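Local structure of alpha-L-rhamnosidase (Aspergillus terreus, 6GSZ) at residues K441-I446 and W770-I775; Y269-E274 and G385-E390; W739-S744 and S750-Q755. The protein probably hydrolyses terminal non-reducing alpha-L-rhamnose residues from alpha-L-rhamnosides, as a calcium-binding glycoside hydrolase. All coordinates share one frame; numbering follows the deposited sequence. Where two conformers were deposited one is given.

Contact 1 of 3, residues K441-I446 and W770-I775; sequences KLHENI and WLHEVI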
loop_
_atom_site.group_PDB
_atom_site.type_symbol
_atom_site.label_atom_id
_atom_site.label_comp_id
_atom_site.label_asym_id
_atom_site.label_seq_id
_atom_site.Cartn_x
_atom_site.Cartn_y
_atom_site.Cartn_z
ATOM N N LYS A 441 -16.897 -7.713 10.615
ATOM C CA LYS A 441 -17.054 -6.495 9.832
ATOM C C LYS A 441 -15.876 -5.543 10.063
ATOM O O LYS A 441 -15.438 -4.865 9.120
ATOM C CB LYS A 441 -18.372 -5.801 10.176
ATOM C CG LYS A 441 -18.634 -4.505 9.406
ATOM C CD LYS A 441 -18.698 -4.691 7.904
ATOM C CE LYS A 441 -19.393 -3.559 7.182
ATOM N NZ LYS A 441 -19.434 -3.799 5.712
ATOM N N LEU A 442 -15.395 -5.440 11.303
ATOM C CA LEU A 442 -14.190 -4.633 11.586
ATOM C C LEU A 442 -13.043 -5.027 10.645
ATOM O O LEU A 442 -12.397 -4.154 10.059
ATOM C CB LEU A 442 -13.767 -4.782 13.041
ATOM C CG LEU A 442 -12.493 -4.035 13.432
ATOM C CD1 LEU A 442 -12.636 -2.523 13.193
ATOM C CD2 LEU A 442 -12.124 -4.371 14.880
ATOM N N HIS A 443 -12.787 -6.322 10.482
ATOM C CA HIS A 443 -11.718 -6.760 9.602
ATOM C C HIS A 443 -11.999 -6.326 8.146
ATOM O O HIS A 443 -11.101 -5.885 7.455
ATOM C CB HIS A 443 -11.422 -8.261 9.739
ATOM C CG HIS A 443 -10.175 -8.599 9.000
ATOM N ND1 HIS A 443 -10.165 -8.969 7.657
ATOM C CD2 HIS A 443 -8.890 -8.599 9.413
ATOM C CE1 HIS A 443 -8.904 -9.172 7.291
ATOM N NE2 HIS A 443 -8.108 -8.966 8.370
ATOM N N GLU A 444 -13.242 -6.495 7.678
ATOM C CA GLU A 444 -13.605 -6.047 6.336
ATOM C C GLU A 444 -13.318 -4.538 6.189
ATOM O O GLU A 444 -12.803 -4.077 5.140
ATOM C CB GLU A 444 -15.048 -6.467 6.064
ATOM C CG GLU A 444 -15.498 -6.132 4.668
ATOM C CD GLU A 444 -16.798 -6.781 4.192
ATOM O OE1 GLU A 444 -17.402 -7.558 4.940
ATOM O OE2 GLU A 444 -17.189 -6.493 3.056
ATOM N N ASN A 445 -13.623 -3.775 7.236
ATOM C CA ASN A 445 -13.418 -2.327 7.207
ATOM C C ASN A 445 -11.928 -1.978 7.147
ATOM O O ASN A 445 -11.550 -1.022 6.438
ATOM C CB ASN A 445 -14.043 -1.624 8.412
ATOM C CG ASN A 445 -15.558 -1.665 8.399
ATOM O OD1 ASN A 445 -16.189 -2.228 7.480
ATOM N ND2 ASN A 445 -16.144 -1.103 9.453
ATOM N N ILE A 446 -11.092 -2.754 7.842
ATOM C CA ILE A 446 -9.646 -2.577 7.786
ATOM C C ILE A 446 -9.122 -2.867 6.382
ATOM O O ILE A 446 -8.327 -2.104 5.774
ATOM C CB ILE A 446 -8.944 -3.470 8.825
ATOM C CG1 ILE A 446 -9.347 -3.027 10.234
ATOM C CG2 ILE A 446 -7.437 -3.462 8.635
ATOM C CD1 ILE A 446 -8.918 -3.996 11.341
ATOM N N TRP A 770 -3.682 -7.950 15.603
ATOM C CA TRP A 770 -4.089 -8.731 16.779
ATOM C C TRP A 770 -5.133 -9.771 16.356
ATOM O O TRP A 770 -5.143 -10.922 16.845
ATOM C CB TRP A 770 -4.614 -7.830 17.900
ATOM C CG TRP A 770 -4.683 -8.498 19.237
ATOM C CD1 TRP A 770 -3.666 -8.562 20.132
ATOM C CD2 TRP A 770 -5.831 -9.111 19.839
ATOM N NE1 TRP A 770 -4.083 -9.238 21.240
ATOM C CE2 TRP A 770 -5.387 -9.618 21.082
ATOM C CE3 TRP A 770 -7.156 -9.346 19.448
ATOM C CZ2 TRP A 770 -6.242 -10.290 21.952
ATOM C CZ3 TRP A 770 -7.993 -10.015 20.312
ATOM C CH2 TRP A 770 -7.542 -10.471 21.551
ATOM N N LEU A 771 -6.060 -9.395 15.480
ATOM C CA LEU A 771 -7.012 -10.367 14.928
ATOM C C LEU A 771 -6.263 -11.517 14.247
ATOM O O LEU A 771 -6.552 -12.697 14.452
ATOM C CB LEU A 771 -7.957 -9.699 13.935
ATOM C CG LEU A 771 -8.715 -8.461 14.412
ATOM C CD1 LEU A 771 -9.659 -7.949 13.329
ATOM C CD2 LEU A 771 -9.453 -8.584 15.690
ATOM N N HIS A 772 -5.239 -11.182 13.482
ATOM C CA HIS A 772 -4.511 -12.179 12.712
ATOM C C HIS A 772 -3.712 -13.091 13.649
ATOM O O HIS A 772 -3.654 -14.327 13.411
ATOM C CB HIS A 772 -3.557 -11.530 11.688
ATOM C CG HIS A 772 -4.199 -10.578 10.726
ATOM N ND1 HIS A 772 -3.495 -9.502 10.234
ATOM C CD2 HIS A 772 -5.436 -10.540 10.178
ATOM C CE1 HIS A 772 -4.302 -8.856 9.399
ATOM N NE2 HIS A 772 -5.498 -9.468 9.340
ATOM N N GLU A 773 -2.952 -12.460 14.559
ATOM C CA GLU A 773 -1.898 -13.185 15.299
ATOM C C GLU A 773 -2.401 -13.840 16.590
ATOM O O GLU A 773 -1.795 -14.808 17.037
ATOM C CB GLU A 773 -0.750 -12.256 15.691
ATOM C CG GLU A 773 -0.058 -11.613 14.491
ATOM C CD GLU A 773 1.160 -10.779 14.867
ATOM O OE1 GLU A 773 1.611 -10.843 16.045
ATOM O OE2 GLU A 773 1.609 -10.002 14.006
ATOM N N VAL A 774 -3.446 -13.304 17.195
ATOM C CA VAL A 774 -3.886 -13.784 18.496
ATOM C C VAL A 774 -5.222 -14.520 18.357
ATOM O O VAL A 774 -5.339 -15.678 18.764
ATOM C CB VAL A 774 -3.928 -12.653 19.543
ATOM C CG1 VAL A 774 -4.414 -13.187 20.857
ATOM C CG2 VAL A 774 -2.552 -12.020 19.722
ATOM N N ILE A 775 -6.236 -13.895 17.759
ATOM C CA ILE A 775 -7.506 -14.632 17.491
ATOM C C ILE A 775 -7.216 -15.754 16.487
ATOM O O ILE A 775 -7.601 -16.910 16.691
ATOM C CB ILE A 775 -8.640 -13.724 16.990
ATOM C CG1 ILE A 775 -8.909 -12.561 17.952
ATOM C CG2 ILE A 775 -9.896 -14.562 16.754
ATOM C CD1 ILE A 775 -10.042 -11.662 17.509
#

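Contact 2 of 3, residues Y269-E274 and G385-E390; sequences YDSRLE and GVQEWE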
loop_
_atom_site.group_PDB
_atom_site.type_symbol
_atom_site.label_atom_id
_atom_site.label_comp_id
_atom_site.label_asym_id
_atom_site.label_seq_id
_atom_site.Cartn_x
_atom_site.Cartn_y
_atom_site.Cartn_z
ATOM N N TYR A 269 -15.161 17.390 -17.958
ATOM C CA TYR A 269 -15.057 16.761 -19.272
ATOM C C TYR A 269 -16.187 17.302 -20.144
ATOM O O TYR A 269 -17.350 17.161 -19.776
ATOM C CB TYR A 269 -15.171 15.247 -19.096
ATOM C CG TYR A 269 -14.940 14.426 -20.329
ATOM C CD1 TYR A 269 -15.972 14.149 -21.216
ATOM C CD2 TYR A 269 -13.697 13.894 -20.615
ATOM C CE1 TYR A 269 -15.770 13.357 -22.340
ATOM C CE2 TYR A 269 -13.482 13.103 -21.727
ATOM C CZ TYR A 269 -14.518 12.832 -22.609
ATOM O OH TYR A 269 -14.280 12.076 -23.716
ATOM N N ASP A 270 -15.823 17.778 -21.329
ATOM C CA ASP A 270 -16.812 18.291 -22.311
ATOM C C ASP A 270 -16.791 17.356 -23.510
ATOM O O ASP A 270 -15.915 17.485 -24.371
ATOM C CB ASP A 270 -16.564 19.745 -22.690
ATOM C CG ASP A 270 -17.644 20.323 -23.584
ATOM O OD1 ASP A 270 -18.507 19.529 -24.077
ATOM O OD2 ASP A 270 -17.599 21.578 -23.770
ATOM N N SER A 271 -17.757 16.434 -23.574
ATOM C CA SER A 271 -17.732 15.404 -24.612
ATOM C C SER A 271 -17.958 15.989 -26.022
ATOM O O SER A 271 -17.669 15.329 -27.020
ATOM C CB SER A 271 -18.752 14.306 -24.327
ATOM O OG SER A 271 -20.092 14.772 -24.457
ATOM N N ARG A 272 -18.439 17.232 -26.102
ATOM C CA ARG A 272 -18.603 17.899 -27.370
ATOM C C ARG A 272 -17.252 18.137 -28.053
ATOM O O ARG A 272 -17.195 18.368 -29.277
ATOM C CB ARG A 272 -19.355 19.228 -27.214
ATOM C CG ARG A 272 -20.776 19.060 -26.708
ATOM C CD ARG A 272 -21.402 20.377 -26.347
ATOM N NE ARG A 272 -20.694 21.058 -25.268
ATOM C CZ ARG A 272 -20.996 22.242 -24.768
ATOM N NH1 ARG A 272 -22.010 22.942 -25.280
ATOM N NH2 ARG A 272 -20.232 22.749 -23.816
ATOM N N LEU A 273 -16.177 18.113 -27.268
ATOM C CA LEU A 273 -14.830 18.381 -27.780
ATOM C C LEU A 273 -14.047 17.101 -28.093
ATOM O O LEU A 273 -12.876 17.207 -28.407
ATOM C CB LEU A 273 -14.090 19.290 -26.792
ATOM C CG LEU A 273 -14.711 20.664 -26.595
ATOM C CD1 LEU A 273 -13.970 21.481 -25.551
ATOM C CD2 LEU A 273 -14.755 21.408 -27.928
ATOM N N GLU A 274 -14.697 15.933 -28.093
ATOM C CA GLU A 274 -14.047 14.716 -28.510
ATOM C C GLU A 274 -13.679 14.824 -29.984
ATOM O O GLU A 274 -14.490 15.292 -30.798
ATOM C CB GLU A 274 -14.955 13.504 -28.292
ATOM C CG GLU A 274 -15.103 13.133 -26.830
ATOM C CD GLU A 274 -16.225 12.164 -26.475
ATOM O OE1 GLU A 274 -17.001 11.755 -27.372
ATOM O OE2 GLU A 274 -16.373 11.875 -25.284
ATOM N N GLY A 385 -26.084 9.986 -28.756
ATOM C CA GLY A 385 -26.361 8.647 -28.324
ATOM C C GLY A 385 -25.860 8.388 -26.915
ATOM O O GLY A 385 -25.572 9.325 -26.159
ATOM N N VAL A 386 -25.760 7.100 -26.581
ATOM C CA VAL A 386 -25.371 6.684 -25.263
ATOM C C VAL A 386 -23.857 6.874 -25.121
ATOM O O VAL A 386 -23.086 6.407 -25.937
ATOM C CB VAL A 386 -25.755 5.227 -25.011
ATOM C CG1 VAL A 386 -25.238 4.743 -23.657
ATOM C CG2 VAL A 386 -27.258 5.055 -25.109
ATOM N N GLN A 387 -23.447 7.556 -24.064
ATOM C CA GLN A 387 -22.022 7.846 -23.852
ATOM C C GLN A 387 -21.546 7.075 -22.613
ATOM O O GLN A 387 -22.301 6.899 -21.698
ATOM C CB GLN A 387 -21.837 9.347 -23.651
ATOM C CG GLN A 387 -22.349 10.173 -24.831
ATOM C CD GLN A 387 -22.168 11.652 -24.594
ATOM O OE1 GLN A 387 -23.136 12.366 -24.289
ATOM N NE2 GLN A 387 -20.921 12.112 -24.694
ATOM N N GLU A 388 -20.288 6.614 -22.631
ATOM C CA GLU A 388 -19.677 6.016 -21.474
ATOM C C GLU A 388 -18.479 6.869 -21.054
ATOM O O GLU A 388 -17.693 7.311 -21.905
ATOM C CB GLU A 388 -19.245 4.594 -21.772
ATOM C CG GLU A 388 -20.411 3.687 -22.046
ATOM C CD GLU A 388 -20.043 2.227 -22.170
ATOM O OE1 GLU A 388 -18.874 1.939 -22.477
ATOM O OE2 GLU A 388 -20.923 1.394 -21.941
ATOM N N TRP A 389 -18.350 7.086 -19.743
ATOM C CA TRP A 389 -17.275 7.944 -19.230
ATOM C C TRP A 389 -16.823 7.447 -17.871
ATOM O O TRP A 389 -17.623 7.062 -17.022
ATOM C CB TRP A 389 -17.738 9.400 -19.185
ATOM C CG TRP A 389 -16.815 10.368 -18.502
ATOM C CD1 TRP A 389 -15.770 11.038 -19.064
ATOM C CD2 TRP A 389 -16.842 10.765 -17.124
ATOM N NE1 TRP A 389 -15.167 11.854 -18.143
ATOM C CE2 TRP A 389 -15.793 11.687 -16.935
ATOM C CE3 TRP A 389 -17.612 10.383 -16.016
ATOM C CZ2 TRP A 389 -15.554 12.281 -15.701
ATOM C CZ3 TRP A 389 -17.369 10.969 -14.793
ATOM C CH2 TRP A 389 -16.350 11.904 -14.644
ATOM N N GLU A 390 -15.514 7.613 -17.687
ATOM C CA GLU A 390 -14.848 7.588 -16.401
ATOM C C GLU A 390 -13.830 8.720 -16.438
ATOM O O GLU A 390 -13.268 8.998 -17.514
ATOM C CB GLU A 390 -14.071 6.287 -16.132
ATOM C CG GLU A 390 -14.938 5.066 -15.969
ATOM C CD GLU A 390 -14.195 3.738 -15.802
ATOM O OE1 GLU A 390 -13.027 3.705 -15.300
ATOM O OE2 GLU A 390 -14.821 2.727 -16.155
HETATM O O HOH W 1 -18.492 10.346 -24.624
#

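Contact 3 of 3, residues W739-S744 and S750-Q755; sequences WERWDS and SINPGQ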
loop_
_atom_site.group_PDB
_atom_site.type_symbol
_atom_site.label_atom_id
_atom_site.label_comp_id
_atom_site.label_asym_id
_atom_site.label_seq_id
_atom_site.Cartn_x
_atom_site.Cartn_y
_atom_site.Cartn_z
ATOM N N TRP A 739 -11.697 4.913 10.798
ATOM C CA TRP A 739 -11.727 6.391 10.763
ATOM C C TRP A 739 -10.445 6.949 11.383
ATOM O O TRP A 739 -9.801 6.324 12.221
ATOM C CB TRP A 739 -12.946 6.938 11.512
ATOM C CG TRP A 739 -14.255 6.365 11.077
ATOM C CD1 TRP A 739 -14.583 5.743 9.907
ATOM C CD2 TRP A 739 -15.476 6.475 11.825
ATOM N NE1 TRP A 739 -15.924 5.439 9.888
ATOM C CE2 TRP A 739 -16.492 5.863 11.063
ATOM C CE3 TRP A 739 -15.773 6.979 13.094
ATOM C CZ2 TRP A 739 -17.820 5.799 11.502
ATOM C CZ3 TRP A 739 -17.076 6.908 13.541
ATOM C CH2 TRP A 739 -18.084 6.332 12.752
ATOM N N GLU A 740 -10.075 8.154 10.991
ATOM C CA GLU A 740 -8.907 8.853 11.515
ATOM C C GLU A 740 -8.985 9.020 13.031
ATOM O O GLU A 740 -8.003 8.756 13.732
ATOM C CB GLU A 740 -8.826 10.202 10.819
ATOM C CG GLU A 740 -7.697 11.117 11.243
ATOM C CD GLU A 740 -7.611 12.418 10.460
ATOM O OE1 GLU A 740 -8.681 12.936 10.054
ATOM O OE2 GLU A 740 -6.452 12.900 10.297
ATOM N N ARG A 741 -10.104 9.577 13.494
ATOM C CA ARG A 741 -10.359 9.787 14.884
ATOM C C ARG A 741 -11.253 8.657 15.412
ATOM O O ARG A 741 -12.133 8.161 14.715
ATOM C CB ARG A 741 -11.168 11.061 15.080
ATOM C CG ARG A 741 -10.491 12.311 14.550
ATOM C CD ARG A 741 -11.425 13.498 14.592
ATOM N NE ARG A 741 -10.747 14.771 14.325
ATOM C CZ ARG A 741 -10.008 15.451 15.210
ATOM N NH1 ARG A 741 -9.923 15.062 16.494
ATOM N NH2 ARG A 741 -9.354 16.530 14.803
ATOM N N TRP A 742 -11.067 8.306 16.683
ATOM C CA TRP A 742 -12.005 7.357 17.307
ATOM C C TRP A 742 -13.443 7.860 17.078
ATOM O O TRP A 742 -14.379 7.082 16.741
ATOM C CB TRP A 742 -11.681 7.152 18.798
ATOM C CG TRP A 742 -10.328 6.539 19.009
ATOM C CD1 TRP A 742 -9.212 7.117 19.510
ATOM C CD2 TRP A 742 -9.988 5.183 18.731
ATOM N NE1 TRP A 742 -8.171 6.220 19.536
ATOM C CE2 TRP A 742 -8.619 5.036 19.026
ATOM C CE3 TRP A 742 -10.692 4.099 18.181
ATOM C CZ2 TRP A 742 -7.971 3.816 18.911
ATOM C CZ3 TRP A 742 -10.040 2.896 18.059
ATOM C CH2 TRP A 742 -8.688 2.776 18.386
ATOM N N ASP A 743 -13.601 9.181 17.181
ATOM C CA ASP A 743 -14.918 9.839 17.101
ATOM C C ASP A 743 -15.013 10.722 15.841
ATOM O O ASP A 743 -15.504 11.845 15.931
ATOM C CB ASP A 743 -15.190 10.672 18.379
ATOM C CG ASP A 743 -14.113 11.700 18.716
ATOM O OD1 ASP A 743 -13.045 11.721 18.029
ATOM O OD2 ASP A 743 -14.267 12.397 19.723
ATOM N N SER A 744 -14.604 10.240 14.658
ATOM C CA SER A 744 -14.747 11.077 13.458
ATOM C C SER A 744 -16.217 11.459 13.301
ATOM O O SER A 744 -16.519 12.554 12.822
ATOM C CB SER A 744 -14.228 10.403 12.216
ATOM O OG SER A 744 -12.807 10.501 12.107
ATOM N N SER A 750 -23.486 13.658 14.004
ATOM C CA SER A 750 -22.715 14.855 13.637
ATOM C C SER A 750 -21.241 14.504 13.437
ATOM O O SER A 750 -20.715 13.632 14.134
ATOM C CB SER A 750 -22.833 15.918 14.691
ATOM O OG SER A 750 -24.139 16.455 14.676
ATOM N N ILE A 751 -20.592 15.198 12.487
ATOM C CA ILE A 751 -19.176 15.020 12.239
ATOM C C ILE A 751 -18.396 15.752 13.333
ATOM O O ILE A 751 -18.803 16.788 13.812
ATOM C CB ILE A 751 -18.794 15.467 10.805
ATOM C CG1 ILE A 751 -19.564 14.664 9.757
ATOM C CG2 ILE A 751 -17.287 15.392 10.563
ATOM C CD1 ILE A 751 -19.327 15.158 8.317
ATOM N N ASN A 752 -17.268 15.156 13.750
ATOM C CA ASN A 752 -16.369 15.782 14.686
ATOM C C ASN A 752 -16.107 17.224 14.243
ATOM O O ASN A 752 -15.865 17.462 13.061
ATOM C CB ASN A 752 -15.064 15.007 14.757
ATOM C CG ASN A 752 -14.180 15.449 15.895
ATOM O OD1 ASN A 752 -13.631 16.550 15.893
ATOM N ND2 ASN A 752 -14.021 14.558 16.869
ATOM N N PRO A 753 -16.118 18.222 15.162
ATOM C CA PRO A 753 -15.917 19.609 14.752
ATOM C C PRO A 753 -14.493 19.929 14.294
ATOM O O PRO A 753 -14.255 20.956 13.681
ATOM C CB PRO A 753 -16.285 20.400 16.018
ATOM C CG PRO A 753 -15.934 19.443 17.159
ATOM C CD PRO A 753 -16.369 18.080 16.617
ATOM N N GLY A 754 -13.558 19.023 14.555
ATOM C CA GLY A 754 -12.208 19.258 14.134
ATOM C C GLY A 754 -12.118 19.416 12.625
ATOM O O GLY A 754 -12.714 18.666 11.882
ATOM N N GLN A 755 -11.280 20.368 12.202
ATOM C CA GLN A 755 -11.108 20.664 10.802
ATOM C C GLN A 755 -10.461 19.460 10.103
ATOM O O GLN A 755 -10.673 19.217 8.896
ATOM C CB GLN A 755 -10.230 21.912 10.603
HETATM O O HOH W 2 -13.079 14.933 19.710
#

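Contact 1 of 3, residues K441-I446 and W770-I775
A chi1 of -170° turns CG of His443 away from its own N and sends the imidazole out from helix 437-453 toward helix 768-775. His772 is set differently: its CG is anti to the carbonyl carbon, and this swings the ring back across the gap. The two rings then meet at their rims. NE2 of His443 and NE2 of His772 form a somewhat bent hydrogen bond (150°) of 2.8 Å. The ring planes stand at 71° to each other, and neither ring lies over the face of the other. Beside this bond, CD1 of Leu771 packs 4.0 Å from CB of His443, near the plane of the imidazole and at its edge. CD1 of Ile446 comes up to the same methyl, Leu771 CD1, at 4.5 Å. The axes of 441-446 and 770-775 come no closer than 11.9 Å, so long side chains bridge the space. Phe483 of helix 471-484 stacks on the His772 ring, and Phe432 meets the His443 ring. The contact lies in the family's six-hairpin glycosidase domain, whose helices pack as an (alpha/alpha)6 barrel. It joins an early helix of that domain to a late one. Either NE2 could be the donor, but a single proton lies between the two NE2 atoms. The rings are therefore probably not both doubly protonated, since that would leave no acceptor.

Contact 2 of 3, residues Y269-E274 and G385-E390
The pyrrole side of Trp389, through CD1 and NE1, lies over one face of the Tyr269 ring in an oblique pairing, planes 54° apart. Trp389 belongs to the family's concanavalin-like domain, on strand 387-389, an outer strand of a four-stranded antiparallel sheet. Tyr269 lies near the end of strand 266-270 of a mixed beta-sheet. The contact thus packs two beta-sheets together through side chains. Both aromatic residues have CG anti to the backbone N (chi1 -174° for Tyr269), and the two side chains slide past each other in opposite directions. CD1 of Trp389 stands over the centre of the phenol ring, while Trp389 NE1 is 3.4 Å from Tyr269 CG. That NE1 has its hydrogen-bond partner in Glu267. Farther along, the extended chain of Gln387 reaches Ser271. Its NE2 donates to Ser271 OG at 2.8 Å, with the hydroxyl oxygen in the amide plane. Ser271 OG also bonds to Thr380 O, and Gln387 OE1 accepts from Ser382 N, which helps to fix the amide's rotation. Next to the interface, Asp270 OD1 accepts from the backbone N of Arg272 in an Asx turn. Glu274 joins the two halves of the contact. Its OE2 accepts from Tyr269 OH at 2.6 Å, on the anti side of the carboxylate, and a water donates to the same OE2 while accepting from Gln387 NE2 at 3.0 Å.

Contact 3 of 3, residues W739-S744 and S750-Q755
One face of the Arg741 guanidinium carries the amide oxygen of Asn752. OD1 sits 3.6 Å above the plane, offset toward the rim. The guanidinium and amide planes are only 18° apart, although the two side chains cross at about a right angle. At the guanidinium, NE bonds to Met756 O and NH2 to Ala588 O, which hold the group flat beneath the amide. CD of Arg741 also touches Asn752, 3.6 Å from its CG. The carboxylate of Asp743 is turned much more steeply, its plane 71° from that of the amide.

Asn752 is the hub. Its CG is anti to the backbone N (chi1 -169°), and this lays the amide across the loop 739-744. ND2 donates to Asp743 O at 3.2 Å. That oxygen lies in the amide plane of Asn752, but ND2 approaches from above the carbonyl plane. A water accepts from ND2 and donates to Asp743 OD2 at 2.8 Å. On the other side of the amide, OD1 accepts from Gly754 N at 2.8 Å, in the carbonyl plane and on a lone pair. This closes an Asx turn. The backbone adds a bond of 2.9 Å from Asn752 N to Ser744 O. Ser744 OG accepts from Arg741 N and bonds to Ser758 O.

Both segments are irregular loop in the six-hairpin domain, between helices 727-732 and 768-775. Glu740 lines the pocket that holds beta-D-glucopyranose and forms a salt bridge with Arg464, while Asp743 touches a mannose of an attached glycan. Both amide ends of Asn752 are thus engaged, which fixes its flip. The cation over which OD1 lies would probably polarise the amide and strengthen ND2 as a donor.

Overall arrangement
From the N terminus, contact 2 closes first. It joins 269-274 to 385-390 across 110 residues that hold strands but no helix, and ties the sheet holding strand 266-270 to the one holding strand 387-389. It is complete before contact 1 opens at 441-446. Contact 1 spans most of the six-hairpin domain and closes only at 770-775. Contact 3 is nested inside that span as a short local closure, joining 739-744 to 750-755 within the irregular loop between helices 727-732 and 768-775. Contacts 1 and 3 do not touch; their nearest atoms are about 7 Å apart. Contact 2 is remote, its centre about 43 Å from that of contact 1 and 38 Å from that of contact 3.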